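Local coordinates for protein heavy metal cation tricomponent efflux pump ZneA(CzcA-like) (Cupriavidus metallidurans, PDB 4K0J) that probably exports zinc ions from the cell in exchange for protons, as the inner-membrane pump of a tripartite RND-family efflux system, at residues C[704-709]-C[794-799]. Sequence-based numbering, arbitrary orientation.
Sequences EPPLPQ and EGETTI
The ring of P706 lies across the side chain of E794, its CB 3.5 Å from CG of E794, where the antiparallel strands 707-714 and 788-802 begin to pair in a sheet of the periplasmic part of this RND pump; 707-714 is an outermost strand within the chain. L707 and G795 form the hydrogen-bonded pair: L707 N donates to G795 O (2.9 Å), and G795 N returns a bond to L707 O, with an N-H...O angle of 169°. P708, which has no N-H to give, suits the next, non-hydrogen-bonded pair with E794. Because G795 has no side chain on the face of L707, the amide of Q709 can lie close over its backbone, Q709 NE2 being 3.7 Å from G795 CA. On its other edge Q709 pairs in a parallel ladder with a strand of a second subunit, carrying the sheet across the interface.

Before L707 the ladder ends, and threonine hydroxyls take over as donors. P705 and P706 lack N-H groups, but the carbonyl of P705 remains available, and T797 OG1 donates to P705 O at 2.7 Å. That hydroxyl sits beside the backbone N of its own residue (chi1 -54°) and also touches L707 CG. E796 starts away from 704-709 and bends back, bringing OE2 to 3.5 Å from P706 CG; the same OE2 forms a salt bridge with R680 of helix 676-690, which also packs on P706, so an acid suits this place. E704 folds back at chi2 (-78°), crossing T797 at about a right angle with its CG against the T797 methyl. Its carboxylate then accepts a hydrogen bond from above its plane, T798 OG1 meeting E704 OE1 at 2.8 Å.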
ATOM      1  N   GLU C 704     -38.298 -12.703  -1.032  1.00 45.55           N
ATOM      2  CA  GLU C 704     -39.712 -12.440  -1.213  1.00 47.89           C
ATOM      3  C   GLU C 704     -40.231 -13.218  -2.418  1.00 45.62           C
ATOM      4  O   GLU C 704     -39.480 -13.474  -3.356  1.00 46.02           O
ATOM      5  CB  GLU C 704     -39.948 -10.932  -1.373  1.00 57.90           C
ATOM      6  CG  GLU C 704     -38.917 -10.203  -2.235  1.00 68.42           C
ATOM      7  CD  GLU C 704     -37.599  -9.931  -1.517  1.00 74.93           C
ATOM      8  OE1 GLU C 704     -36.740  -9.217  -2.084  1.00 75.67           O
ATOM      9  OE2 GLU C 704     -37.418 -10.442  -0.393  1.00 73.29           O
ATOM     10  N   PRO C 705     -41.517 -13.615  -2.385  1.00 45.39           N
ATOM     11  CA  PRO C 705     -42.130 -14.411  -3.454  1.00 38.08           C
ATOM     12  C   PRO C 705     -42.061 -13.727  -4.810  1.00 39.19           C
ATOM     13  O   PRO C 705     -41.836 -12.519  -4.874  1.00 40.35           O
ATOM     14  CB  PRO C 705     -43.588 -14.510  -3.012  1.00 32.07           C
ATOM     15  CG  PRO C 705     -43.543 -14.352  -1.539  1.00 38.37           C
ATOM     16  CD  PRO C 705     -42.459 -13.368  -1.280  1.00 39.40           C
ATOM     17  N   PRO C 706     -42.238 -14.499  -5.894  1.00 41.79           N
ATOM     18  CA  PRO C 706     -42.368 -13.869  -7.207  1.00 37.02           C
ATOM     19  C   PRO C 706     -43.590 -12.949  -7.247  1.00 36.40           C
ATOM     20  O   PRO C 706     -44.566 -13.175  -6.535  1.00 45.07           O
ATOM     21  CB  PRO C 706     -42.548 -15.064  -8.146  1.00 28.27           C
ATOM     22  CG  PRO C 706     -41.912 -16.194  -7.448  1.00 28.36           C
ATOM     23  CD  PRO C 706     -42.178 -15.967  -5.993  1.00 28.39           C
ATOM     24  N   LEU C 707     -43.523 -11.914  -8.066  1.00 28.70           N
ATOM     25  CA  LEU C 707     -44.583 -10.927  -8.136  1.00 28.42           C
ATOM     26  C   LEU C 707     -45.110 -10.775  -9.553  1.00 39.98           C
ATOM     27  O   LEU C 707     -44.400 -11.055 -10.526  1.00 28.42           O
ATOM     28  CB  LEU C 707     -44.067  -9.578  -7.645  1.00 40.66           C
ATOM     29  CG  LEU C 707     -43.664  -9.542  -6.181  1.00 43.48           C
ATOM     30  CD1 LEU C 707     -43.288  -8.124  -5.794  1.00 58.38           C
ATOM     31  CD2 LEU C 707     -44.807 -10.060  -5.341  1.00 48.04           C
ATOM     32  N   PRO C 708     -46.362 -10.321  -9.678  1.00 39.75           N
ATOM     33  CA  PRO C 708     -46.843 -10.044 -11.026  1.00 35.41           C
ATOM     34  C   PRO C 708     -46.089  -8.851 -11.588  1.00 32.16           C
ATOM     35  O   PRO C 708     -45.689  -7.960 -10.846  1.00 36.42           O
ATOM     36  CB  PRO C 708     -48.308  -9.685 -10.797  1.00 40.18           C
ATOM     37  CG  PRO C 708     -48.331  -9.118  -9.423  1.00 46.70           C
ATOM     38  CD  PRO C 708     -47.344  -9.937  -8.650  1.00 44.92           C
ATOM     39  N   GLN C 709     -45.873  -8.865 -12.893  1.00 28.43           N
ATOM     40  CA  GLN C 709     -45.300  -7.743 -13.606  1.00 29.17           C
ATOM     41  C   GLN C 709     -46.098  -7.628 -14.882  1.00 28.87           C
ATOM     42  O   GLN C 709     -46.315  -8.623 -15.565  1.00 28.40           O
ATOM     43  CB  GLN C 709     -43.844  -8.026 -13.958  1.00 29.83           C
ATOM     44  CG  GLN C 709     -42.988  -8.464 -12.784  1.00 37.19           C
ATOM     45  CD  GLN C 709     -41.718  -9.157 -13.226  1.00 43.25           C
ATOM     46  OE1 GLN C 709     -41.614  -9.615 -14.364  1.00 57.32           O
ATOM     47  NE2 GLN C 709     -40.744  -9.243 -12.327  1.00 36.09           N
ATOM     48  N   GLU C 794     -45.840 -13.456 -13.977  1.00 41.25           N
ATOM     49  CA  GLU C 794     -45.159 -13.531 -12.693  1.00 48.17           C
ATOM     50  C   GLU C 794     -43.656 -13.682 -12.899  1.00 50.79           C
ATOM     51  O   GLU C 794     -43.214 -14.525 -13.679  1.00 68.34           O
ATOM     52  CB  GLU C 794     -45.729 -14.693 -11.873  1.00 49.02           C
ATOM     53  CG  GLU C 794     -44.942 -15.064 -10.643  1.00 56.85           C
ATOM     54  CD  GLU C 794     -45.788 -15.808  -9.624  1.00 72.66           C
ATOM     55  OE1 GLU C 794     -45.267 -16.748  -8.985  1.00 73.51           O
ATOM     56  OE2 GLU C 794     -46.976 -15.447  -9.459  1.00 75.54           O
ATOM     57  N   GLY C 795     -42.874 -12.849 -12.217  1.00 30.42           N
ATOM     58  CA  GLY C 795     -41.425 -12.915 -12.304  1.00 29.48           C
ATOM     59  C   GLY C 795     -40.794 -12.908 -10.926  1.00 29.85           C
ATOM     60  O   GLY C 795     -41.461 -12.605  -9.950  1.00 29.59           O
ATOM     61  N   GLU C 796     -39.513 -13.238 -10.830  1.00 30.48           N
ATOM     62  CA  GLU C 796     -38.858 -13.270  -9.526  1.00 30.87           C
ATOM     63  C   GLU C 796     -38.526 -11.865  -9.028  1.00 31.41           C
ATOM     64  O   GLU C 796     -38.185 -10.989  -9.811  1.00 33.32           O
ATOM     65  CB  GLU C 796     -37.607 -14.149  -9.561  1.00 31.34           C
ATOM     66  CG  GLU C 796     -37.052 -14.482  -8.181  1.00 61.48           C
ATOM     67  CD  GLU C 796     -37.998 -15.346  -7.355  1.00 54.51           C
ATOM     68  OE1 GLU C 796     -38.309 -14.960  -6.204  1.00 40.26           O
ATOM     69  OE2 GLU C 796     -38.424 -16.410  -7.859  1.00 49.40           O
ATOM     70  N   THR C 797     -38.636 -11.656  -7.721  1.00 29.55           N
ATOM     71  CA  THR C 797     -38.414 -10.339  -7.135  1.00 28.38           C
ATOM     72  C   THR C 797     -36.945 -10.132  -6.800  1.00 45.79           C
ATOM     73  O   THR C 797     -36.407  -9.032  -6.972  1.00 30.99           O
ATOM     74  CB  THR C 797     -39.236 -10.148  -5.844  1.00 27.42           C
ATOM     75  OG1 THR C 797     -40.615 -10.407  -6.109  1.00 28.29           O
ATOM     76  CG2 THR C 797     -39.101  -8.735  -5.336  1.00 26.35           C
ATOM     77  N   THR C 798     -36.306 -11.202  -6.332  1.00 52.78           N
ATOM     78  CA  THR C 798     -34.932 -11.150  -5.846  1.00 44.96           C
ATOM     79  C   THR C 798     -34.219 -12.481  -6.060  1.00 42.30           C
ATOM     80  O   THR C 798     -34.740 -13.533  -5.699  1.00 52.07           O
ATOM     81  CB  THR C 798     -34.905 -10.793  -4.352  1.00 46.54           C
ATOM     82  OG1 THR C 798     -34.963  -9.369  -4.203  1.00 52.35           O
ATOM     83  CG2 THR C 798     -33.642 -11.301  -3.698  1.00 52.14           C
ATOM     84  N   ILE C 799     -33.031 -12.431  -6.656  1.00 45.17           N
ATOM     85  CA  ILE C 799     -32.227 -13.632  -6.877  1.00 41.30           C
ATOM     86  C   ILE C 799     -30.931 -13.551  -6.083  1.00 41.80           C
ATOM     87  O   ILE C 799     -30.104 -12.678  -6.334  1.00 51.14           O
ATOM     88  CB  ILE C 799     -31.872 -13.809  -8.360  1.00 34.90           C
ATOM     89  CG1 ILE C 799     -33.140 -13.818  -9.216  1.00 34.69           C
ATOM     90  CG2 ILE C 799     -31.070 -15.080  -8.557  1.00 47.53           C
ATOM     91  CD1 ILE C 799     -32.893 -13.475 -10.667  1.00 35.55           C
TER